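Local coordinates for NYN domain-containing protein (Vibrio parahaemolyticus, PDB 2QIP) that is of unknown function but, as a NYN-domain protein of the PIN clan, probably acts as a nuclease on RNA, at residues 15-20 with 93-98; 19-24 with 33-38; 65-70 with 77-82. One frame throughout, in Å; residues are numbered along the deposited sequence.

Contact 1 (15-20 with 93-98); sequences LVDVQN and DWDVGI
Ile-98 supplies the largest buried surface here, laying one branch against Leu-15 and the other against Asp-17. Its CG2 meets CD2 of Leu-15 at 3.9 Å as the two side chains run past each other in opposite directions, and the same CD2 lies 3.7 Å from the Ile-98 carbonyl O. With CG1 set opposite the carbonyl carbon (chi1 -72°) and the chain then extended, Ile-98 carries CD1 to the root of Asp-17, 3.9 Å from CB, crossing that side chain at about a right angle. A branched aliphatic residue suits this place because it can serve a leucine and the methylene of an acid at once.

Beyond CB, Asp-17 turns polar. Its OD1 accepts from a water at 2.8 Å, and that water accepts from Trp-94 N at 3.0 Å, a bridge to the start of the helix; OD2 is hydrogen-bonded to Ser-116. OD2 also lies 4.4 Å from OD1 of Asp-95, whose own neighbour is Asp-118. Such a gathering of acids is consistent with the metal-binding cluster of PIN-clan nucleases.

The contact packs the first turn of helix 95-105 onto the C-terminal end of central strand 10-17, where helix 18-29 begins; Tyr-54 and Leu-114, on flanking strands 46-55 and 111-115, also touch Ile-98.

Contact 2 (19-24 with 33-38); sequences QNVYYT and FDYNQF
Val-21 drives a single methyl, CG1, at the place where the side chain of Phe-33 leaves its backbone. CG1 lies 3.5 Å from Phe-33 CB and equally close to the ring atom CG, so the methyl sits by the root of the ring, and the two side chains cross obliquely. The valine torsion explains the reach: CG1 stands opposite the backbone N (chi1 172°) and projects from helix 18-29, the short branched chain letting helix and loop come close. The hydroxyl of Tyr-35 comes in beside the same methyl, with OH 3.9 Å from Val-21 CG1.

The two aromatic residues are fitted to each other as well. Phe-33 holds CD2 3.4 Å above the plane of the Tyr-35 ring, over its centre, while CD1 of Tyr-35 lies in plane at an edge of the phenylalanine ring. This mutual fit helps fix how both rings are turned beside the valine.

Polar groups shape the backbone on either segment. Asp-34 is the N-cap of helix 35-42, and its OD1 accepts from Gln-37 N at 3.1 Å, the donor lying well above the carboxylate plane. In helix 18-29, Thr-24 OG1 donates to Asn-20 O at 2.7 Å, from the opposite face of the carbonyl plane to Thr-24 N.

No hydrogen bond spans the segments. The contact is therefore made by van der Waals packing of buried, largely apolar surface, and its fit probably depends on shape; the bonds of Asp-34 and Thr-24 lie within their own segments, and Asn-20 OD1 turns to Gly-117 N.

Contact 3 (65-70 with 77-82); sequences QFHHIL and VMLKPY. With EDO (1,2-ethanediol), chain B; EDO (1,2-ethanediol), chain F.
One face of the His-67 imidazole is covered by a methyl of Leu-79, a CH-pi contact in which CD2 stands 4.0 Å from the ring centroid and 28° off the ring normal. The methyl leans toward one side of the ring, its nearest atom there being CE1 at 3.7 Å. Val-77 approaches the same imidazole obliquely, with CG1 4.3 Å from CG. Elsewhere on the helix, the Phe-66 ring has Leu-70 CG over one face, offset toward the rim. The Tyr-82 ring has O2 of one ethanediol at its edge, in plane, close to its OH.

The histidine ring is directed to the strand by its first torsion, which sets CG opposite the carbonyl carbon (chi1 -59°). A flat ring suits this position because it gives a leucine methyl a broad surface to rest on. One turn further, Leu-70 crosses Val-77 at about a right angle, and its CB meets Val-77 CG2 at 3.7 Å; the same methyl is 3.8 Å from the carbonyl O of His-67. The beta-branched valine thus spreads two methyls over successive turns of the helix.

Further along the segment, Lys-80 reaches out in an extended conformation, and its NZ forms a salt bridge with Asp-120 of the second subunit. Another ethanediol, like the first probably from the crystallisation liquor, donates from O2 to Pro-81 O at 2.7 Å.

Helix 61-73 and strand 76-79 belong to a beta-alpha-beta crossover that starts from strand 46-55. The short helix and strand segments run roughly antiparallel, at 142° and with their axes 9.6 Å apart. Strand 76-79 lies at one border of the parallel sheet, beside strand 46-55, whose Ala-53 and Ala-55 meet Leu-70 and His-67 with small side chains.

The three contacts lie 12 to 13 Å apart between centres and are joined by direct packing. Contact 1 and contact 2 share the start of helix 18-29, and Tyr-35 touches Val-18, its OH 3.8 Å from CG2. Tyr-35 also meets contact 3, where its CG lies 3.5 Å from Leu-70 CD2, so this one ring packs helix 35-42 against helices 18-29 and 61-73. Contact 3 reaches contact 1 through Lys-80, whose NZ is 2.7 Å from Asp-93 O, a probable hydrogen bond. The acids of contact 1 may mark the active site, as in PIN-clan nucleases; contacts 2 and 3 are packing between helices, loop and sheet edge.

Contact 1 (15-20 with 93-98)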
loop_
_atom_site.group_PDB
_atom_site.type_symbol
_atom_site.label_atom_id
_atom_site.label_comp_id
_atom_site.label_asym_id
_atom_site.label_seq_id
_atom_site.Cartn_x
_atom_site.Cartn_y
_atom_site.Cartn_z
ATOM N N LEU A 15 3.597 13.928 -2.447
ATOM C CA LEU A 15 2.473 13.008 -2.670
ATOM C C LEU A 15 1.372 13.397 -1.698
ATOM O O LEU A 15 1.588 13.365 -0.479
ATOM C CB LEU A 15 2.862 11.551 -2.423
ATOM C CG LEU A 15 3.883 10.946 -3.400
ATOM C CD1 LEU A 15 5.333 11.212 -2.950
ATOM C CD2 LEU A 15 3.619 9.449 -3.529
ATOM N N VAL A 16 0.218 13.789 -2.241
ATOM C CA VAL A 16 -0.934 14.168 -1.412
ATOM C C VAL A 16 -2.034 13.117 -1.434
ATOM O O VAL A 16 -2.539 12.764 -2.492
ATOM C CB VAL A 16 -1.535 15.526 -1.846
ATOM C CG1 VAL A 16 -2.628 15.935 -0.860
ATOM C CG2 VAL A 16 -0.454 16.605 -1.908
ATOM N N ASP A 17 -2.394 12.647 -0.245
ATOM C CA ASP A 17 -3.503 11.714 -0.077
ATOM C C ASP A 17 -4.746 12.621 0.048
ATOM O O ASP A 17 -5.134 13.010 1.167
ATOM C CB ASP A 17 -3.209 10.930 1.206
ATOM C CG ASP A 17 -4.195 9.823 1.513
ATOM O OD1 ASP A 17 -5.208 9.631 0.818
ATOM O OD2 ASP A 17 -3.920 9.124 2.519
ATOM N N VAL A 18 -5.338 12.998 -1.097
ATOM C CA VAL A 18 -6.398 14.012 -1.112
ATOM C C VAL A 18 -7.582 13.601 -0.245
ATOM O O VAL A 18 -8.126 14.439 0.466
ATOM C CB VAL A 18 -6.852 14.313 -2.575
ATOM C CG1 VAL A 18 -8.123 15.169 -2.615
ATOM C CG2 VAL A 18 -5.712 14.981 -3.369
ATOM N N GLN A 19 -7.949 12.322 -0.268
ATOM C CA GLN A 19 -9.097 11.872 0.551
ATOM C C GLN A 19 -8.806 12.034 2.053
ATOM O O GLN A 19 -9.665 12.489 2.816
ATOM C CB GLN A 19 -9.459 10.414 0.240
ATOM C CG GLN A 19 -10.073 10.205 -1.142
ATOM C CD GLN A 19 -11.466 10.831 -1.285
ATOM O OE1 GLN A 19 -11.605 11.956 -1.773
ATOM N NE2 GLN A 19 -12.502 10.098 -0.858
ATOM N N ASN A 20 -7.602 11.660 2.476
ATOM C CA ASN A 20 -7.236 11.807 3.887
ATOM C C ASN A 20 -7.241 13.275 4.332
ATOM O O ASN A 20 -7.802 13.611 5.385
ATOM C CB ASN A 20 -5.894 11.143 4.192
ATOM C CG ASN A 20 -5.464 11.334 5.632
ATOM O OD1 ASN A 20 -4.831 12.331 5.976
ATOM N ND2 ASN A 20 -5.783 10.366 6.483
ATOM N N ASP A 93 -9.435 3.920 -1.039
ATOM C CA ASP A 93 -8.040 3.995 -0.565
ATOM C C ASP A 93 -6.854 3.908 -1.548
ATOM O O ASP A 93 -6.711 2.987 -2.357
ATOM C CB ASP A 93 -7.854 3.705 0.946
ATOM C CG ASP A 93 -6.796 2.683 1.284
ATOM O OD1 ASP A 93 -5.815 2.462 0.555
ATOM O OD2 ASP A 93 -6.958 2.101 2.384
ATOM N N TRP A 94 -6.016 4.922 -1.452
ATOM C CA TRP A 94 -4.885 5.096 -2.356
ATOM C C TRP A 94 -3.566 4.579 -1.758
ATOM O O TRP A 94 -2.495 4.871 -2.280
ATOM C CB TRP A 94 -4.731 6.578 -2.706
ATOM C CG TRP A 94 -5.170 7.000 -4.079
ATOM C CD1 TRP A 94 -6.182 7.883 -4.387
ATOM C CD2 TRP A 94 -4.574 6.624 -5.323
ATOM N NE1 TRP A 94 -6.262 8.048 -5.745
ATOM C CE2 TRP A 94 -5.280 7.300 -6.348
ATOM C CE3 TRP A 94 -3.507 5.775 -5.679
ATOM C CZ2 TRP A 94 -4.932 7.172 -7.699
ATOM C CZ3 TRP A 94 -3.171 5.642 -7.017
ATOM C CH2 TRP A 94 -3.890 6.330 -8.019
ATOM N N ASP A 95 -3.618 3.814 -0.674
ATOM C CA ASP A 95 -2.370 3.410 -0.025
ATOM C C ASP A 95 -1.441 2.606 -0.926
ATOM O O ASP A 95 -0.228 2.805 -0.892
ATOM C CB ASP A 95 -2.618 2.664 1.290
ATOM C CG ASP A 95 -3.244 3.555 2.368
ATOM O OD1 ASP A 95 -3.645 4.705 2.076
ATOM O OD2 ASP A 95 -3.320 3.079 3.535
ATOM N N VAL A 96 -1.990 1.650 -1.675
ATOM C CA VAL A 96 -1.141 0.849 -2.559
ATOM C C VAL A 96 -0.458 1.761 -3.598
ATOM O O VAL A 96 0.755 1.695 -3.792
ATOM C CB VAL A 96 -1.907 -0.323 -3.255
ATOM C CG1 VAL A 96 -1.028 -0.964 -4.339
ATOM C CG2 VAL A 96 -2.335 -1.380 -2.205
ATOM N N GLY A 97 -1.224 2.636 -4.251
ATOM C CA GLY A 97 -0.630 3.427 -5.320
ATOM C C GLY A 97 0.359 4.481 -4.827
ATOM O O GLY A 97 1.386 4.732 -5.468
ATOM N N ILE A 98 0.074 5.083 -3.675
ATOM C CA ILE A 98 1.008 6.031 -3.058
ATOM C C ILE A 98 2.306 5.322 -2.651
ATOM O O ILE A 98 3.410 5.850 -2.884
ATOM C CB ILE A 98 0.328 6.764 -1.863
ATOM C CG1 ILE A 98 -0.711 7.761 -2.414
ATOM C CG2 ILE A 98 1.363 7.513 -0.987
ATOM C CD1 ILE A 98 -1.609 8.412 -1.333
HETATM O O HOH W 1 -6.562 7.160 0.526
#

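Contact 2 (19-24 with 33-38)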
loop_
_atom_site.group_PDB
_atom_site.type_symbol
_atom_site.label_atom_id
_atom_site.label_comp_id
_atom_site.label_asym_id
_atom_site.label_seq_id
_atom_site.Cartn_x
_atom_site.Cartn_y
_atom_site.Cartn_z
ATOM N N GLN A 19 -7.949 12.322 -0.268
ATOM C CA GLN A 19 -9.097 11.872 0.551
ATOM C C GLN A 19 -8.806 12.034 2.053
ATOM O O GLN A 19 -9.665 12.489 2.816
ATOM C CB GLN A 19 -9.459 10.414 0.240
ATOM C CG GLN A 19 -10.073 10.205 -1.142
ATOM C CD GLN A 19 -11.466 10.831 -1.285
ATOM O OE1 GLN A 19 -11.605 11.956 -1.773
ATOM N NE2 GLN A 19 -12.502 10.098 -0.858
ATOM N N ASN A 20 -7.602 11.660 2.476
ATOM C CA ASN A 20 -7.236 11.807 3.887
ATOM C C ASN A 20 -7.241 13.275 4.332
ATOM O O ASN A 20 -7.802 13.611 5.385
ATOM C CB ASN A 20 -5.894 11.143 4.192
ATOM C CG ASN A 20 -5.464 11.334 5.632
ATOM O OD1 ASN A 20 -4.831 12.331 5.976
ATOM N ND2 ASN A 20 -5.783 10.366 6.483
ATOM N N VAL A 21 -6.659 14.147 3.507
ATOM C CA VAL A 21 -6.656 15.579 3.785
ATOM C C VAL A 21 -8.084 16.103 3.895
ATOM O O VAL A 21 -8.401 16.822 4.833
ATOM C CB VAL A 21 -5.865 16.334 2.702
ATOM C CG1 VAL A 21 -6.010 17.832 2.870
ATOM C CG2 VAL A 21 -4.398 15.939 2.790
ATOM N N TYR A 22 -8.934 15.698 2.958
ATOM C CA TYR A 22 -10.301 16.189 2.936
ATOM C C TYR A 22 -11.025 15.793 4.218
ATOM O O TYR A 22 -11.560 16.646 4.927
ATOM C CB TYR A 22 -11.066 15.674 1.702
ATOM C CG TYR A 22 -12.516 16.100 1.758
ATOM C CD1 TYR A 22 -12.889 17.413 1.449
ATOM C CD2 TYR A 22 -13.501 15.202 2.171
ATOM C CE1 TYR A 22 -14.243 17.817 1.533
ATOM C CE2 TYR A 22 -14.846 15.595 2.266
ATOM C CZ TYR A 22 -15.194 16.897 1.944
ATOM O OH TYR A 22 -16.519 17.309 2.019
ATOM N N TYR A 23 -11.037 14.501 4.510
ATOM C CA TYR A 23 -11.816 14.019 5.648
ATOM C C TYR A 23 -11.259 14.478 6.984
ATOM O O TYR A 23 -12.025 14.828 7.891
ATOM C CB TYR A 23 -11.996 12.502 5.585
ATOM C CG TYR A 23 -12.920 12.100 4.454
ATOM C CD1 TYR A 23 -14.265 12.492 4.452
ATOM C CD2 TYR A 23 -12.444 11.365 3.373
ATOM C CE1 TYR A 23 -15.120 12.143 3.400
ATOM C CE2 TYR A 23 -13.286 11.007 2.316
ATOM C CZ TYR A 23 -14.622 11.402 2.340
ATOM O OH TYR A 23 -15.452 11.047 1.302
ATOM N N THR A 24 -9.934 14.496 7.124
ATOM C CA THR A 24 -9.365 14.951 8.391
ATOM C C THR A 24 -9.567 16.446 8.604
ATOM O O THR A 24 -9.822 16.867 9.734
ATOM C CB THR A 24 -7.855 14.574 8.554
ATOM O OG1 THR A 24 -7.101 15.136 7.462
ATOM C CG2 THR A 24 -7.689 13.067 8.597
ATOM N N PHE A 33 -8.599 22.314 3.015
ATOM C CA PHE A 33 -7.159 22.564 2.892
ATOM C C PHE A 33 -6.861 23.596 1.817
ATOM O O PHE A 33 -7.442 23.552 0.719
ATOM C CB PHE A 33 -6.511 21.236 2.515
ATOM C CG PHE A 33 -5.017 21.198 2.593
ATOM C CD1 PHE A 33 -4.339 21.295 3.810
ATOM C CD2 PHE A 33 -4.291 20.964 1.438
ATOM C CE1 PHE A 33 -2.933 21.187 3.864
ATOM C CE2 PHE A 33 -2.895 20.855 1.481
ATOM C CZ PHE A 33 -2.226 20.963 2.705
ATOM N N ASP A 34 -5.946 24.516 2.131
ATOM C CA ASP A 34 -5.513 25.531 1.171
ATOM C C ASP A 34 -4.316 25.010 0.374
ATOM O O ASP A 34 -3.163 25.116 0.802
ATOM C CB ASP A 34 -5.166 26.838 1.892
ATOM C CG ASP A 34 -4.846 27.967 0.941
ATOM O OD1 ASP A 34 -4.617 27.694 -0.273
ATOM O OD2 ASP A 34 -4.831 29.139 1.413
ATOM N N TYR A 35 -4.601 24.449 -0.795
ATOM C CA TYR A 35 -3.542 23.853 -1.591
ATOM C C TYR A 35 -2.564 24.886 -2.145
ATOM O O TYR A 35 -1.388 24.566 -2.367
ATOM C CB TYR A 35 -4.133 23.028 -2.730
ATOM C CG TYR A 35 -4.646 21.689 -2.281
ATOM C CD1 TYR A 35 -3.808 20.577 -2.293
ATOM C CD2 TYR A 35 -5.965 21.525 -1.859
ATOM C CE1 TYR A 35 -4.277 19.318 -1.882
ATOM C CE2 TYR A 35 -6.439 20.282 -1.441
ATOM C CZ TYR A 35 -5.582 19.188 -1.462
ATOM O OH TYR A 35 -6.031 17.956 -1.064
ATOM N N ASN A 36 -3.027 26.117 -2.377
ATOM C CA ASN A 36 -2.097 27.157 -2.813
ATOM C C ASN A 36 -1.094 27.531 -1.717
ATOM O O ASN A 36 0.090 27.697 -1.990
ATOM C CB ASN A 36 -2.844 28.407 -3.251
ATOM C CG ASN A 36 -3.358 28.315 -4.663
ATOM O OD1 ASN A 36 -2.588 28.229 -5.611
ATOM N ND2 ASN A 36 -4.679 28.367 -4.806
ATOM N N GLN A 37 -1.569 27.647 -0.482
ATOM C CA GLN A 37 -0.674 27.955 0.639
ATOM C C GLN A 37 0.308 26.808 0.847
ATOM O O GLN A 37 1.493 27.038 1.067
ATOM C CB GLN A 37 -1.479 28.198 1.933
ATOM C CG GLN A 37 -0.666 28.846 3.066
ATOM C CD GLN A 37 -0.259 30.275 2.724
ATOM O OE1 GLN A 37 -0.779 30.874 1.768
ATOM N NE2 GLN A 37 0.649 30.840 3.510
ATOM N N PHE A 38 -0.210 25.580 0.818
ATOM C CA PHE A 38 0.670 24.429 0.957
ATOM C C PHE A 38 1.757 24.432 -0.128
ATOM O O PHE A 38 2.933 24.253 0.179
ATOM C CB PHE A 38 -0.113 23.107 0.934
ATOM C CG PHE A 38 0.787 21.913 0.765
ATOM C CD1 PHE A 38 1.519 21.431 1.847
ATOM C CD2 PHE A 38 0.923 21.308 -0.472
ATOM C CE1 PHE A 38 2.384 20.361 1.701
ATOM C CE2 PHE A 38 1.808 20.238 -0.639
ATOM C CZ PHE A 38 2.538 19.771 0.452
#

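Contact 3 (65-70 with 77-82)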
loop_
_atom_site.group_PDB
_atom_site.type_symbol
_atom_site.label_atom_id
_atom_site.label_comp_id
_atom_site.label_asym_id
_atom_site.label_seq_id
_atom_site.Cartn_x
_atom_site.Cartn_y
_atom_site.Cartn_z
ATOM N N GLN A 65 -13.893 20.710 -11.179
ATOM C CA GLN A 65 -13.288 22.035 -11.018
ATOM C C GLN A 65 -12.170 22.044 -9.959
ATOM O O GLN A 65 -11.112 22.646 -10.174
ATOM C CB GLN A 65 -14.356 23.095 -10.715
ATOM C CG GLN A 65 -13.803 24.506 -10.444
ATOM C CD GLN A 65 -13.027 25.103 -11.619
ATOM O OE1 GLN A 65 -13.033 24.573 -12.734
ATOM N NE2 GLN A 65 -12.359 26.228 -11.366
ATOM N N PHE A 66 -12.415 21.372 -8.838
ATOM C CA PHE A 66 -11.389 21.187 -7.800
ATOM C C PHE A 66 -10.145 20.514 -8.402
ATOM O O PHE A 66 -9.021 20.979 -8.207
ATOM C CB PHE A 66 -11.968 20.386 -6.633
ATOM C CG PHE A 66 -10.940 19.927 -5.632
ATOM C CD1 PHE A 66 -10.153 20.836 -4.917
ATOM C CD2 PHE A 66 -10.786 18.576 -5.385
ATOM C CE1 PHE A 66 -9.225 20.381 -3.988
ATOM C CE2 PHE A 66 -9.863 18.125 -4.459
ATOM C CZ PHE A 66 -9.091 19.033 -3.761
ATOM N N HIS A 67 -10.331 19.456 -9.186
ATOM C CA HIS A 67 -9.160 18.845 -9.812
ATOM C C HIS A 67 -8.447 19.796 -10.752
ATOM O O HIS A 67 -7.222 19.829 -10.812
ATOM C CB HIS A 67 -9.520 17.555 -10.542
ATOM C CG HIS A 67 -10.140 16.525 -9.653
ATOM N ND1 HIS A 67 -10.956 15.521 -10.130
ATOM C CD2 HIS A 67 -10.096 16.367 -8.309
ATOM C CE1 HIS A 67 -11.378 14.782 -9.119
ATOM N NE2 HIS A 67 -10.862 15.266 -8.005
ATOM N N HIS A 68 -9.219 20.588 -11.486
ATOM C CA HIS A 68 -8.632 21.571 -12.371
ATOM C C HIS A 68 -7.798 22.580 -11.572
ATOM O O HIS A 68 -6.697 22.940 -11.990
ATOM C CB HIS A 68 -9.759 22.280 -13.132
ATOM C CG HIS A 68 -9.289 23.342 -14.075
ATOM N ND1 HIS A 68 -8.572 23.064 -15.217
ATOM C CD2 HIS A 68 -9.432 24.688 -14.039
ATOM C CE1 HIS A 68 -8.301 24.192 -15.853
ATOM N NE2 HIS A 68 -8.806 25.193 -15.155
ATOM N N ILE A 69 -8.315 23.018 -10.426
ATOM C CA ILE A 69 -7.554 23.923 -9.548
ATOM C C ILE A 69 -6.233 23.267 -9.127
ATOM O O ILE A 69 -5.163 23.891 -9.216
ATOM C CB ILE A 69 -8.387 24.343 -8.335
ATOM C CG1 ILE A 69 -9.506 25.301 -8.786
ATOM C CG2 ILE A 69 -7.490 24.967 -7.241
ATOM C CD1 ILE A 69 -10.556 25.557 -7.732
ATOM N N LEU A 70 -6.297 22.001 -8.713
ATOM C CA LEU A 70 -5.064 21.322 -8.298
ATOM C C LEU A 70 -4.019 21.274 -9.397
ATOM O O LEU A 70 -2.838 21.448 -9.127
ATOM C CB LEU A 70 -5.355 19.910 -7.833
ATOM C CG LEU A 70 -6.200 19.755 -6.575
ATOM C CD1 LEU A 70 -6.392 18.281 -6.252
ATOM C CD2 LEU A 70 -5.606 20.513 -5.382
ATOM N N VAL A 77 -2.671 15.340 -11.182
ATOM C CA VAL A 77 -3.763 14.740 -10.449
ATOM C C VAL A 77 -3.890 13.289 -10.884
ATOM O O VAL A 77 -4.068 12.998 -12.076
ATOM C CB VAL A 77 -5.079 15.522 -10.629
ATOM C CG1 VAL A 77 -6.247 14.735 -10.069
ATOM C CG2 VAL A 77 -4.974 16.912 -9.951
HETATM N N MSE A 78 -3.751 12.390 -9.906
HETATM C CA MSE A 78 -3.823 10.958 -10.144
HETATM C C MSE A 78 -5.195 10.491 -9.697
HETATM O O MSE A 78 -5.477 10.451 -8.505
HETATM C CB MSE A 78 -2.735 10.231 -9.332
HETATM C CG MSE A 78 -1.329 10.789 -9.544
HETATM SE SE MSE A 78 -0.700 10.482 -11.349
HETATM C CE MSE A 78 -0.532 8.550 -11.187
ATOM N N LEU A 79 -6.064 10.147 -10.651
ATOM C CA LEU A 79 -7.413 9.680 -10.302
ATOM C C LEU A 79 -7.399 8.162 -10.160
ATOM O O LEU A 79 -6.791 7.456 -10.976
ATOM C CB LEU A 79 -8.402 10.100 -11.386
ATOM C CG LEU A 79 -8.467 11.619 -11.580
ATOM C CD1 LEU A 79 -9.360 12.075 -12.797
ATOM C CD2 LEU A 79 -8.921 12.316 -10.278
ATOM N N LYS A 80 -8.058 7.658 -9.118
ATOM C CA LYS A 80 -7.996 6.234 -8.847
ATOM C C LYS A 80 -8.667 5.426 -9.963
ATOM O O LYS A 80 -9.798 5.739 -10.356
ATOM C CB LYS A 80 -8.608 5.904 -7.489
ATOM C CG LYS A 80 -8.272 4.488 -7.082
ATOM C CD LYS A 80 -8.691 4.167 -5.685
ATOM C CE LYS A 80 -8.190 2.772 -5.317
ATOM N NZ LYS A 80 -8.778 2.336 -4.040
ATOM N N PRO A 81 -7.969 4.405 -10.493
ATOM C CA PRO A 81 -8.645 3.543 -11.463
ATOM C C PRO A 81 -9.838 2.841 -10.837
ATOM O O PRO A 81 -9.816 2.502 -9.659
ATOM C CB PRO A 81 -7.580 2.494 -11.812
ATOM C CG PRO A 81 -6.261 3.094 -11.366
ATOM C CD PRO A 81 -6.566 4.004 -10.249
ATOM N N TYR A 82 -10.859 2.608 -11.654
ATOM C CA TYR A 82 -11.966 1.740 -11.276
ATOM C C TYR A 82 -11.469 0.399 -10.719
ATOM O O TYR A 82 -10.619 -0.275 -11.316
ATOM C CB TYR A 82 -12.839 1.470 -12.504
ATOM C CG TYR A 82 -13.852 0.371 -12.267
ATOM C CD1 TYR A 82 -14.936 0.576 -11.415
ATOM C CD2 TYR A 82 -13.718 -0.879 -12.893
ATOM C CE1 TYR A 82 -15.872 -0.439 -11.176
ATOM C CE2 TYR A 82 -14.654 -1.900 -12.668
ATOM C CZ TYR A 82 -15.720 -1.663 -11.801
ATOM O OH TYR A 82 -16.665 -2.649 -11.577
HETATM C C1 EDO B . -13.663 2.869 -7.405
HETATM O O1 EDO B . -13.923 1.976 -8.508
HETATM C C2 EDO B . -12.294 3.507 -7.574
HETATM O O2 EDO B . -11.363 2.433 -7.499
HETATM C C1 EDO F . -18.483 -3.172 -8.250
HETATM O O1 EDO F . -17.744 -2.603 -7.172
HETATM C C2 EDO F . -18.942 -2.031 -9.139
HETATM O O2 EDO F . -18.853 -2.446 -10.504
#